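Local coordinates for beta-glucosidase (PDB 5M6G), which probably hydrolyses terminal, non-reducing beta-D-glucosyl residues, releasing beta-D-glucose, as a member of glycosyl hydrolase family 3, at residues C181-R186 with Y194-E199; G242-N247 with A504-D509; T248-Q253 with S279-E284; G512-D517 with S540-D545. One frame throughout, in Å; residues are numbered along the deposited sequence.

From the N terminus, contact 1 comes first: residues 181-186 and 194-199 fold against each other after strand 176-177 of the N-terminal domain, closing a loop with seven residues between the two segments. Contact 2 closes the longest loop, bringing 242-247 of that domain to 504-509 of the C-terminal one. Contact 3 falls wholly within this loop and continues contact 2 directly, since Gly-246 and Asn-247 bond to Ser-280 and Gly-283. Contact 4 follows inside the C-terminal domain, closing over helix 518-528 and strand 534-539. No two loops cross. Around the domain junction Tyr-194 packs on Ala-504 and Gly-541, and Gly-508 O binds Arg-542 NH2.

Contact 1: C181-R186 with Y194-E199; sequences CVCVAR and YESFGE. With MG (magnesium ion), chain D.
Ser-196 swings OG to the side opposite its own backbone N (chi1 172°), toward the backbone of Cys-183 and Ala-185, while the CG of Glu-199 is wedged between its N and carbonyl carbon (chi1 76°), from which the extended chain carries its carboxylate to a magnesium ion. The two pieces belong to one looped excursion after strand 176-177 of the TIM-barrel-like N-terminal domain, and Ser-196 forms an ST turn within it. Its hydroxyl donates to Cys-183 O at 2.7 Å, from above the carbonyl plane, and accepts from Ala-185 N at 3.1 Å and from Gly-198 N, so one small polar group holds three backbone positions in a buried place. With an alanine here, the amides of Ala-185 and Gly-198 would probably lose their shared acceptor and the turn would be freer to shift. Packing beside it is tight, Ala-185 CB lying 3.5 Å from Ser-196 CB, a spacing that suits two small residues. Gly-198 takes up backbone angles that would press a CB onto the carbonyl oxygen of Phe-197. The Cys-181 to Cys-183 disulfide ties together the start of residues 181-186, and Cys-183 SG rests 3.5 Å from Glu-195 O. A water donates to Cys-181 O and Cys-183 O and accepts from Phe-197 N. Glu-199 OE1 shares the metal with Ile-596 and Asn-597, while OE2 bonds to Thr-586. Arg-186 folds back so that NH2 donates to Glu-199 O at 2.9 Å, the oxygen lying in the guanidinium plane.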
loop_
_atom_site.group_PDB
_atom_site.type_symbol
_atom_site.label_atom_id
_atom_site.label_comp_id
_atom_site.label_asym_id
_atom_site.label_seq_id
_atom_site.Cartn_x
_atom_site.Cartn_y
_atom_site.Cartn_z
ATOM N N CYS A 181 -0.800 3.892 2.801
ATOM C CA CYS A 181 -0.236 3.714 4.138
ATOM C C CYS A 181 0.565 4.962 4.492
ATOM O O CYS A 181 1.579 5.252 3.846
ATOM C CB CYS A 181 0.672 2.473 4.217
ATOM S SG CYS A 181 0.997 1.773 5.923
ATOM N N VAL A 182 0.097 5.720 5.486
ATOM C CA VAL A 182 0.835 6.846 6.036
ATOM C C VAL A 182 1.583 6.435 7.301
ATOM O O VAL A 182 2.077 7.287 8.049
ATOM C CB VAL A 182 -0.093 8.050 6.275
ATOM C CG1 VAL A 182 -0.821 8.419 4.967
ATOM C CG2 VAL A 182 -1.099 7.764 7.398
ATOM N N CYS A 183 1.657 5.128 7.550
ATOM C CA CYS A 183 2.500 4.533 8.573
ATOM C C CYS A 183 3.912 5.101 8.530
ATOM O O CYS A 183 4.510 5.228 7.460
ATOM C CB CYS A 183 2.531 3.012 8.361
ATOM S SG CYS A 183 2.850 2.408 6.601
ATOM N N VAL A 184 4.438 5.437 9.707
ATOM C CA VAL A 184 5.819 5.878 9.873
ATOM C C VAL A 184 6.572 4.698 10.472
ATOM O O VAL A 184 6.456 4.422 11.669
ATOM C CB VAL A 184 5.904 7.121 10.764
ATOM C CG1 VAL A 184 7.338 7.535 10.953
ATOM C CG2 VAL A 184 5.091 8.258 10.156
ATOM N N ALA A 185 7.339 3.990 9.645
ATOM C CA ALA A 185 7.963 2.737 10.064
ATOM C C ALA A 185 9.232 3.048 10.850
ATOM O O ALA A 185 10.211 3.546 10.285
ATOM C CB ALA A 185 8.265 1.855 8.856
ATOM N N ARG A 186 9.219 2.740 12.148
ATOM C CA ARG A 186 10.345 3.008 13.033
ATOM C C ARG A 186 11.183 1.777 13.354
ATOM O O ARG A 186 12.232 1.921 13.988
ATOM C CB ARG A 186 9.846 3.620 14.357
ATOM C CG ARG A 186 8.908 4.795 14.185
ATOM C CD ARG A 186 9.650 6.071 13.852
ATOM N NE ARG A 186 10.445 6.565 14.982
ATOM C CZ ARG A 186 11.334 7.550 14.872
ATOM N NH1 ARG A 186 12.021 7.964 15.933
ATOM N NH2 ARG A 186 11.533 8.129 13.691
ATOM N N TYR A 194 8.086 -1.730 4.028
ATOM C CA TYR A 194 8.105 -1.266 2.643
ATOM C C TYR A 194 6.846 -0.506 2.272
ATOM O O TYR A 194 6.845 0.217 1.271
ATOM C CB TYR A 194 8.302 -2.432 1.670
ATOM C CG TYR A 194 7.140 -3.410 1.505
ATOM C CD1 TYR A 194 6.062 -3.134 0.651
ATOM C CD2 TYR A 194 7.153 -4.628 2.155
ATOM C CE1 TYR A 194 5.024 -4.054 0.487
ATOM C CE2 TYR A 194 6.129 -5.539 2.002
ATOM C CZ TYR A 194 5.072 -5.252 1.165
ATOM O OH TYR A 194 4.071 -6.182 1.021
ATOM N N GLU A 195 5.771 -0.658 3.042
ATOM C CA GLU A 195 4.575 0.126 2.776
ATOM C C GLU A 195 4.655 1.526 3.360
ATOM O O GLU A 195 3.720 2.311 3.185
ATOM C CB GLU A 195 3.351 -0.605 3.325
ATOM C CG GLU A 195 3.231 -2.012 2.768
ATOM C CD GLU A 195 1.856 -2.594 2.978
ATOM O OE1 GLU A 195 0.881 -2.002 2.469
ATOM O OE2 GLU A 195 1.757 -3.644 3.648
ATOM N N SER A 196 5.746 1.860 4.044
ATOM C CA SER A 196 5.922 3.167 4.661
ATOM C C SER A 196 6.781 4.059 3.776
ATOM O O SER A 196 7.805 3.625 3.236
ATOM C CB SER A 196 6.571 3.015 6.043
ATOM O OG SER A 196 6.932 4.260 6.621
ATOM N N PHE A 197 6.378 5.320 3.645
ATOM C CA PHE A 197 7.198 6.280 2.920
ATOM C C PHE A 197 8.496 6.628 3.648
ATOM O O PHE A 197 9.414 7.178 3.029
ATOM C CB PHE A 197 6.410 7.554 2.668
ATOM C CG PHE A 197 5.293 7.389 1.692
ATOM C CD1 PHE A 197 5.564 7.190 0.345
ATOM C CD2 PHE A 197 3.970 7.459 2.114
ATOM C CE1 PHE A 197 4.521 7.059 -0.587
ATOM C CE2 PHE A 197 2.928 7.336 1.201
ATOM C CZ PHE A 197 3.205 7.126 -0.154
ATOM N N GLY A 198 8.607 6.344 4.933
ATOM C CA GLY A 198 9.861 6.631 5.605
ATOM C C GLY A 198 9.686 6.657 7.102
ATOM O O GLY A 198 8.576 6.611 7.631
ATOM N N GLU A 199 10.824 6.735 7.789
ATOM C CA GLU A 199 10.834 6.688 9.245
ATOM C C GLU A 199 10.524 8.032 9.888
ATOM O O GLU A 199 10.299 8.081 11.102
ATOM C CB GLU A 199 12.196 6.196 9.745
ATOM C CG GLU A 199 13.279 7.249 9.647
ATOM C CD GLU A 199 14.657 6.720 10.012
ATOM O OE1 GLU A 199 14.837 5.484 10.035
ATOM O OE2 GLU A 199 15.557 7.548 10.268
HETATM MG MG MG D . 14.299 3.713 11.140
HETATM O O HOH W 1 3.993 6.065 4.931
HETATM O O HOH W 2 12.567 2.539 10.441
HETATM O O HOH W 3 15.646 2.295 9.957
#

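Contact 2: G242-N247 with A504-D509; sequences GDDQGN and AEFEGD. With MG (magnesium ion), chain C.
A magnesium site at the junction of the two domains is shared by Asp-243 of the N-terminal domain and Asp-509 of the C-terminal one. Asp-243 OD1 and Asp-509 OD2 each bind the metal at 2.1 Å in adjacent positions of an octahedron that four waters complete, and their carboxylate planes are turned 67° apart. Two of those waters donate to Asp-244 O and Phe-506 O, a backbone second shell. Asp-244 N donates to Asp-509 OD2 at 2.8 Å on the syn side, nearly straight though 27° out of the carboxylate plane, while OD1 takes Gly-191 N. With CG opposite its backbone N (chi1 -167°), Asp-244 turns its carboxylate toward 504-509 and brings OD2 to the edge of the Phe-506 ring, 3.8 Å from CD1; OD1 bonds to Trp-190 NE1. One water ties Asp-244 OD2 (2.7 Å) to Gln-245 NE2 and to Glu-505 OE1. Glu-505 belongs to the sorbitol pocket, and its OE2 bonds to Trp-452. Replacing Asp-244 by an alanine would probably leave Trp-190 NE1 without its acceptor and this water less firmly placed beside Glu-505. Gly-246 suits the end of the type II turn from Asp-243, where a CB would strike Asp-243 O. With the cation between them, two carboxylate oxygens can lie close, and what might repel becomes a bridge between domains, on the loop that carries Glu-505 into the pocket.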
loop_
_atom_site.group_PDB
_atom_site.type_symbol
_atom_site.label_atom_id
_atom_site.label_comp_id
_atom_site.label_asym_id
_atom_site.label_seq_id
_atom_site.Cartn_x
_atom_site.Cartn_y
_atom_site.Cartn_z
ATOM N N GLY A 242 8.961 -3.936 16.083
ATOM C CA GLY A 242 8.415 -3.996 14.735
ATOM C C GLY A 242 7.497 -5.177 14.519
ATOM O O GLY A 242 7.381 -5.668 13.395
ATOM N N ASP A 243 6.843 -5.656 15.570
ATOM C CA ASP A 243 5.922 -6.778 15.448
ATOM C C ASP A 243 4.613 -6.300 14.829
ATOM O O ASP A 243 3.975 -5.379 15.354
ATOM C CB ASP A 243 5.673 -7.407 16.819
ATOM C CG ASP A 243 4.950 -8.737 16.731
ATOM O OD1 ASP A 243 5.034 -9.395 15.673
ATOM O OD2 ASP A 243 4.290 -9.129 17.718
ATOM N N ASP A 244 4.205 -6.932 13.726
ATOM C CA ASP A 244 2.949 -6.582 13.076
ATOM C C ASP A 244 1.768 -6.872 13.997
ATOM O O ASP A 244 1.733 -7.906 14.671
ATOM C CB ASP A 244 2.799 -7.364 11.771
ATOM C CG ASP A 244 1.683 -6.819 10.909
ATOM O OD1 ASP A 244 1.610 -5.579 10.816
ATOM O OD2 ASP A 244 0.888 -7.610 10.343
ATOM N N GLN A 245 0.802 -5.947 14.019
ATOM C CA GLN A 245 -0.376 -5.990 14.894
ATOM C C GLN A 245 0.017 -5.892 16.372
ATOM O O GLN A 245 -0.784 -6.210 17.253
ATOM C CB GLN A 245 -1.219 -7.247 14.639
ATOM C CG GLN A 245 -1.474 -7.510 13.148
ATOM C CD GLN A 245 -2.462 -8.638 12.887
ATOM O OE1 GLN A 245 -2.975 -9.281 13.817
ATOM N NE2 GLN A 245 -2.709 -8.905 11.603
ATOM N N GLY A 246 1.245 -5.445 16.637
ATOM C CA GLY A 246 1.797 -5.404 17.972
ATOM C C GLY A 246 1.296 -4.247 18.809
ATOM O O GLY A 246 0.227 -3.677 18.574
ATOM N N ASN A 247 2.101 -3.895 19.807
ATOM C CA ASN A 247 1.726 -2.912 20.812
ATOM C C ASN A 247 2.687 -1.741 20.695
ATOM O O ASN A 247 3.906 -1.924 20.789
ATOM C CB ASN A 247 1.765 -3.529 22.215
ATOM C CG ASN A 247 1.312 -2.561 23.304
ATOM O OD1 ASN A 247 0.633 -1.576 23.029
ATOM N ND2 ASN A 247 1.692 -2.844 24.552
ATOM N N ALA A 504 4.008 -9.911 2.884
ATOM C CA ALA A 504 3.117 -8.839 3.310
ATOM C C ALA A 504 2.705 -9.069 4.755
ATOM O O ALA A 504 2.531 -10.210 5.187
ATOM C CB ALA A 504 1.857 -8.739 2.430
ATOM N N GLU A 505 2.532 -7.969 5.480
ATOM C CA GLU A 505 2.015 -7.935 6.867
ATOM C C GLU A 505 2.897 -8.834 7.740
ATOM O O GLU A 505 4.125 -8.863 7.553
ATOM C CB GLU A 505 0.532 -8.286 6.888
ATOM C CG GLU A 505 -0.304 -7.518 5.872
ATOM C CD GLU A 505 -1.803 -7.744 6.054
ATOM O OE1 GLU A 505 -2.257 -7.855 7.211
ATOM O OE2 GLU A 505 -2.521 -7.813 5.034
ATOM N N PHE A 506 2.297 -9.582 8.672
ATOM C CA PHE A 506 3.054 -10.289 9.701
ATOM C C PHE A 506 3.973 -11.355 9.115
ATOM O O PHE A 506 4.985 -11.702 9.738
ATOM C CB PHE A 506 2.086 -10.910 10.717
ATOM C CG PHE A 506 1.000 -11.741 10.086
ATOM C CD1 PHE A 506 -0.180 -11.155 9.666
ATOM C CD2 PHE A 506 1.174 -13.105 9.906
ATOM C CE1 PHE A 506 -1.179 -11.915 9.073
ATOM C CE2 PHE A 506 0.182 -13.877 9.320
ATOM C CZ PHE A 506 -0.994 -13.281 8.901
ATOM N N GLU A 507 3.649 -11.894 7.933
ATOM C CA GLU A 507 4.540 -12.880 7.321
ATOM C C GLU A 507 5.918 -12.299 7.024
ATOM O O GLU A 507 6.880 -13.057 6.857
ATOM C CB GLU A 507 3.925 -13.443 6.031
ATOM C CG GLU A 507 2.607 -14.151 6.242
ATOM C CD GLU A 507 2.773 -15.540 6.825
ATOM O OE1 GLU A 507 3.907 -15.908 7.203
ATOM O OE2 GLU A 507 1.764 -16.272 6.912
ATOM N N GLY A 508 6.041 -10.981 6.971
ATOM C CA GLY A 508 7.310 -10.341 6.724
ATOM C C GLY A 508 8.049 -9.847 7.944
ATOM O O GLY A 508 9.114 -9.242 7.795
ATOM N N ASP A 509 7.517 -10.057 9.145
ATOM C CA ASP A 509 8.276 -9.708 10.340
ATOM C C ASP A 509 9.553 -10.540 10.399
ATOM O O ASP A 509 9.557 -11.734 10.083
ATOM C CB ASP A 509 7.445 -9.937 11.608
ATOM C CG ASP A 509 6.269 -8.984 11.723
ATOM O OD1 ASP A 509 6.179 -8.022 10.927
ATOM O OD2 ASP A 509 5.445 -9.188 12.640
HETATM MG MG MG C . 5.012 -10.702 14.065
HETATM O O HOH W 4 -1.651 -7.058 9.689
HETATM O O HOH W 5 3.010 -10.166 13.802
HETATM O O HOH W 6 4.972 -12.053 12.535
HETATM O O HOH W 7 6.926 -11.400 14.504
HETATM O O HOH W 8 4.380 -12.380 15.214
#

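Contact 3: T248-Q253 with S279-E284; sequences TEISEQ and SSWNGE
Trp-281 reaches along the 248-253 segment, meeting Thr-248, Ile-250 and Glu-252 in turn. Its CB leaves the same side of the small sheet as the side chain of Thr-248, and CG, set anti to the backbone N (chi1 176°), carries the indole along the neighbouring chain. CD1 passes 3.4 Å from Thr-248 O. NE1 then donates to Ile-250 O at 2.9 Å, with the carbonyl oxygen tilted from the ring plane. CZ2 at the far rim packs 3.5 Å from Glu-252 CA, and CH2 ends 3.8 Å from Glu-252 CB, the methylene base of a side chain whose OE2 makes a salt bridge to Arg-256 and a hydrogen bond with Tyr-291. A broad ring with one N-H suits this place, offering both apolar rim and donor. Asn-282 ND2 grips the same Ile-250 O at 3.0 Å from the opposite face of the carbonyl plane, giving this oxygen two side-chain donors. Thr-248 N donates to Ser-280 O at 2.8 Å and Asn-282 N to Thr-248 O at 2.9 Å, bonds to the residues either side of Trp-281 that make its parallel bridge with Thr-248. Asn-282 and Gly-283 both have positive phi, which asparagine tolerates and glycine readily takes up. Together they make the type I' turn of a two-residue beta hairpin, Trp-281 to Glu-284, to which strand 247-248 adds a parallel edge just before Ser-251 N-caps helix 252-259.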
loop_
_atom_site.group_PDB
_atom_site.type_symbol
_atom_site.label_atom_id
_atom_site.label_comp_id
_atom_site.label_asym_id
_atom_site.label_seq_id
_atom_site.Cartn_x
_atom_site.Cartn_y
_atom_site.Cartn_z
ATOM N N THR A 248 2.145 -0.553 20.471
ATOM C CA THR A 248 2.960 0.652 20.366
ATOM C C THR A 248 3.023 1.305 21.742
ATOM O O THR A 248 2.039 1.884 22.215
ATOM C CB THR A 248 2.386 1.594 19.316
ATOM O OG1 THR A 248 2.524 0.980 18.031
ATOM C CG2 THR A 248 3.126 2.914 19.321
ATOM N N GLU A 249 4.176 1.192 22.393
ATOM C CA GLU A 249 4.315 1.554 23.800
ATOM C C GLU A 249 5.122 2.844 23.876
ATOM O O GLU A 249 6.328 2.826 24.089
ATOM C CB GLU A 249 4.977 0.423 24.562
ATOM C CG GLU A 249 4.389 -0.946 24.241
ATOM C CD GLU A 249 5.126 -2.066 24.959
ATOM O OE1 GLU A 249 5.083 -2.093 26.209
ATOM O OE2 GLU A 249 5.764 -2.903 24.278
ATOM N N ILE A 250 4.437 3.974 23.676
ATOM C CA ILE A 250 5.057 5.289 23.609
ATOM C C ILE A 250 4.123 6.305 24.260
ATOM O O ILE A 250 2.927 6.067 24.436
ATOM C CB ILE A 250 5.381 5.721 22.156
ATOM C CG1 ILE A 250 4.092 5.932 21.360
ATOM C CG2 ILE A 250 6.268 4.687 21.440
ATOM C CD1 ILE A 250 4.360 6.348 19.908
ATOM N N SER A 251 4.685 7.454 24.622
ATOM C CA SER A 251 3.881 8.500 25.231
ATOM C C SER A 251 2.883 9.059 24.218
ATOM O O SER A 251 3.037 8.907 23.000
ATOM C CB SER A 251 4.770 9.628 25.734
ATOM O OG SER A 251 5.342 10.310 24.633
ATOM N N GLU A 252 1.848 9.730 24.733
ATOM C CA GLU A 252 0.942 10.429 23.826
ATOM C C GLU A 252 1.681 11.501 23.037
ATOM O O GLU A 252 1.395 11.721 21.853
ATOM C CB GLU A 252 -0.232 11.039 24.586
ATOM C CG GLU A 252 -1.225 11.685 23.627
ATOM C CD GLU A 252 -2.536 12.023 24.274
ATOM O OE1 GLU A 252 -2.733 11.645 25.449
ATOM O OE2 GLU A 252 -3.369 12.659 23.598
ATOM N N GLN A 253 2.657 12.162 23.665
ATOM C CA GLN A 253 3.476 13.125 22.935
ATOM C C GLN A 253 4.195 12.466 21.760
ATOM O O GLN A 253 4.198 13.000 20.646
ATOM C CB GLN A 253 4.492 13.783 23.869
ATOM C CG GLN A 253 5.312 14.855 23.174
ATOM C CD GLN A 253 6.348 15.488 24.078
ATOM O OE1 GLN A 253 6.486 15.113 25.249
ATOM N NE2 GLN A 253 7.089 16.454 23.541
ATOM N N SER A 279 -3.109 -2.715 15.568
ATOM C CA SER A 279 -2.163 -2.596 16.674
ATOM C C SER A 279 -2.830 -1.963 17.897
ATOM O O SER A 279 -4.004 -1.575 17.877
ATOM C CB SER A 279 -0.941 -1.795 16.233
ATOM O OG SER A 279 -1.296 -0.485 15.839
ATOM N N SER A 280 -2.060 -1.861 18.985
ATOM C CA SER A 280 -2.500 -1.257 20.233
ATOM C C SER A 280 -1.633 -0.053 20.570
ATOM O O SER A 280 -0.509 0.096 20.076
ATOM C CB SER A 280 -2.439 -2.253 21.400
ATOM O OG SER A 280 -3.262 -3.381 21.167
ATOM N N TRP A 281 -2.161 0.806 21.430
ATOM C CA TRP A 281 -1.402 1.919 21.985
ATOM C C TRP A 281 -1.391 1.732 23.496
ATOM O O TRP A 281 -2.449 1.766 24.135
ATOM C CB TRP A 281 -1.988 3.273 21.589
ATOM C CG TRP A 281 -1.249 4.424 22.236
ATOM C CD1 TRP A 281 0.107 4.624 22.256
ATOM C CD2 TRP A 281 -1.824 5.521 22.971
ATOM N NE1 TRP A 281 0.407 5.772 22.952
ATOM C CE2 TRP A 281 -0.757 6.339 23.402
ATOM C CE3 TRP A 281 -3.131 5.889 23.301
ATOM C CZ2 TRP A 281 -0.960 7.503 24.146
ATOM C CZ3 TRP A 281 -3.330 7.050 24.040
ATOM C CH2 TRP A 281 -2.251 7.842 24.451
ATOM N N ASN A 282 -0.196 1.486 24.043
ATOM C CA ASN A 282 -0.004 1.231 25.471
ATOM C C ASN A 282 -0.967 0.164 25.979
ATOM O O ASN A 282 -1.565 0.293 27.048
ATOM C CB ASN A 282 -0.127 2.525 26.276
ATOM C CG ASN A 282 1.018 3.478 26.004
ATOM O OD1 ASN A 282 2.132 3.050 25.684
ATOM N ND2 ASN A 282 0.753 4.771 26.112
ATOM N N GLY A 283 -1.124 -0.899 25.192
ATOM C CA GLY A 283 -1.958 -2.018 25.564
ATOM C C GLY A 283 -3.433 -1.872 25.253
ATOM O O GLY A 283 -4.189 -2.819 25.497
ATOM N N GLU A 284 -3.874 -0.725 24.741
ATOM C CA GLU A 284 -5.273 -0.520 24.362
ATOM C C GLU A 284 -5.425 -0.742 22.859
ATOM O O GLU A 284 -4.764 -0.063 22.066
ATOM C CB GLU A 284 -5.740 0.891 24.732
ATOM C CG GLU A 284 -7.169 1.222 24.270
ATOM C CD GLU A 284 -7.501 2.718 24.345
ATOM O OE1 GLU A 284 -8.693 3.058 24.513
ATOM O OE2 GLU A 284 -6.575 3.555 24.243
HETATM O O HOH W 9 -0.674 1.261 17.514
#

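Contact 4: G512-D517 with S540-D545; sequences GGLGLD and SGRPLD
Leu-514 fits into a buried corner made by Arg-542, Pro-543 and Leu-544, and here the contact is well packed. Its CD2 lies over one face of the Arg-542 guanidinium, toward the rim, 3.6 Å from NE, while CD1 approaches Pro-543 O. The branched leucine also reaches Leu-544, whose CD2 stands 4.1 Å from Leu-514 CD2; Leu-544 CD1 turns to Leu-516 CD2 at 3.9 Å, their chains crossing at about a right angle. One backbone bond pins the two loops, Asp-545 N to Leu-514 O at 2.8 Å. These loops follow neighbouring parallel strands 493-499 and 534-539 of the C-terminal domain's mixed sheet, the first leading into helix 518-528, which Asp-517 N-caps. On the other side the contact is looser and wetter. Gly-515 is exposed, touching Asp-545 O through a CA-H...O contact of 3.5 Å. Water bridges do the rest: one joins Leu-514 N (2.9 Å) to Asp-545 OD2, another joins Leu-516 N to Asp-545 O at 2.7 Å. Arg-542 uses its polar edge differently, pairing with Glu-500 and donating to Gly-508 O and Asp-188 O. Its buried charge is thus met by anion and carbonyls, which probably makes it tolerable for a leucine methyl to lie on the flat face.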
loop_
_atom_site.group_PDB
_atom_site.type_symbol
_atom_site.label_atom_id
_atom_site.label_comp_id
_atom_site.label_asym_id
_atom_site.label_seq_id
_atom_site.Cartn_x
_atom_site.Cartn_y
_atom_site.Cartn_z
ATOM N N GLY A 512 14.322 -12.476 13.634
ATOM C CA GLY A 512 15.517 -13.298 13.685
ATOM C C GLY A 512 16.749 -12.689 13.051
ATOM O O GLY A 512 17.852 -13.191 13.280
ATOM N N GLY A 513 16.600 -11.646 12.255
ATOM C CA GLY A 513 17.745 -11.072 11.567
ATOM C C GLY A 513 17.361 -10.538 10.203
ATOM O O GLY A 513 16.323 -10.876 9.632
ATOM N N LEU A 514 18.238 -9.683 9.658
ATOM C CA LEU A 514 18.043 -9.101 8.334
ATOM C C LEU A 514 19.282 -9.221 7.451
ATOM O O LEU A 514 19.413 -8.470 6.481
ATOM C CB LEU A 514 17.618 -7.634 8.437
ATOM C CG LEU A 514 16.135 -7.424 8.782
ATOM C CD1 LEU A 514 15.843 -5.979 9.164
ATOM C CD2 LEU A 514 15.247 -7.851 7.622
ATOM N N GLY A 515 20.191 -10.143 7.754
ATOM C CA GLY A 515 21.331 -10.348 6.887
ATOM C C GLY A 515 20.946 -11.014 5.577
ATOM O O GLY A 515 19.880 -11.605 5.429
ATOM N N LEU A 516 21.839 -10.918 4.596
ATOM C CA LEU A 516 21.615 -11.624 3.343
ATOM C C LEU A 516 21.564 -13.125 3.595
ATOM O O LEU A 516 22.332 -13.659 4.400
ATOM C CB LEU A 516 22.728 -11.290 2.342
ATOM C CG LEU A 516 22.795 -9.835 1.880
ATOM C CD1 LEU A 516 24.049 -9.609 1.050
ATOM C CD2 LEU A 516 21.549 -9.511 1.073
ATOM N N ASP A 517 20.649 -13.808 2.911
ATOM C CA ASP A 517 20.571 -15.253 3.048
ATOM C C ASP A 517 21.806 -15.907 2.427
ATOM O O ASP A 517 22.694 -15.247 1.866
ATOM C CB ASP A 517 19.266 -15.789 2.451
ATOM C CG ASP A 517 19.128 -15.549 0.955
ATOM O OD1 ASP A 517 20.141 -15.358 0.253
ATOM O OD2 ASP A 517 17.976 -15.584 0.466
ATOM N N SER A 540 14.686 -5.119 -2.007
ATOM C CA SER A 540 14.263 -5.424 -0.647
ATOM C C SER A 540 13.218 -4.414 -0.212
ATOM O O SER A 540 13.120 -3.323 -0.771
ATOM C CB SER A 540 15.446 -5.385 0.323
ATOM O OG SER A 540 15.964 -4.067 0.426
ATOM N N GLY A 541 12.470 -4.772 0.825
ATOM C CA GLY A 541 11.501 -3.848 1.380
ATOM C C GLY A 541 12.009 -2.944 2.484
ATOM O O GLY A 541 11.223 -2.198 3.078
ATOM N N ARG A 542 13.308 -2.949 2.754
ATOM C CA ARG A 542 13.837 -2.296 3.943
ATOM C C ARG A 542 15.354 -2.366 3.879
ATOM O O ARG A 542 15.893 -3.150 3.090
ATOM C CB ARG A 542 13.336 -3.001 5.196
ATOM C CG ARG A 542 13.579 -4.504 5.127
ATOM C CD ARG A 542 12.932 -5.243 6.283
ATOM N NE ARG A 542 12.405 -6.524 5.829
ATOM C CZ ARG A 542 11.573 -7.291 6.526
ATOM N NH1 ARG A 542 11.157 -6.915 7.742
ATOM N NH2 ARG A 542 11.136 -8.424 5.992
ATOM N N PRO A 543 16.074 -1.593 4.690
ATOM C CA PRO A 543 17.508 -1.855 4.851
ATOM C C PRO A 543 17.736 -3.308 5.247
ATOM O O PRO A 543 16.918 -3.918 5.941
ATOM C CB PRO A 543 17.923 -0.891 5.974
ATOM C CG PRO A 543 16.897 0.223 5.903
ATOM C CD PRO A 543 15.608 -0.473 5.535
ATOM N N LEU A 544 18.847 -3.866 4.768
ATOM C CA LEU A 544 19.291 -5.199 5.145
ATOM C C LEU A 544 20.638 -5.092 5.844
ATOM O O LEU A 544 21.396 -4.148 5.618
ATOM C CB LEU A 544 19.407 -6.126 3.922
ATOM C CG LEU A 544 18.130 -6.374 3.128
ATOM C CD1 LEU A 544 18.423 -7.352 1.971
ATOM C CD2 LEU A 544 16.992 -6.885 4.019
ATOM N N ASP A 545 20.930 -6.074 6.691
ATOM C CA ASP A 545 22.123 -6.051 7.541
ATOM C C ASP A 545 23.330 -6.505 6.722
ATOM O O ASP A 545 23.565 -7.704 6.552
ATOM C CB ASP A 545 21.895 -6.941 8.754
ATOM C CG ASP A 545 22.931 -6.733 9.842
ATOM O OD1 ASP A 545 23.781 -5.821 9.717
ATOM O OD2 ASP A 545 22.873 -7.483 10.836
HETATM O O HOH W 10 20.894 -9.507 10.884
HETATM O O HOH W 11 24.485 -9.857 5.168
#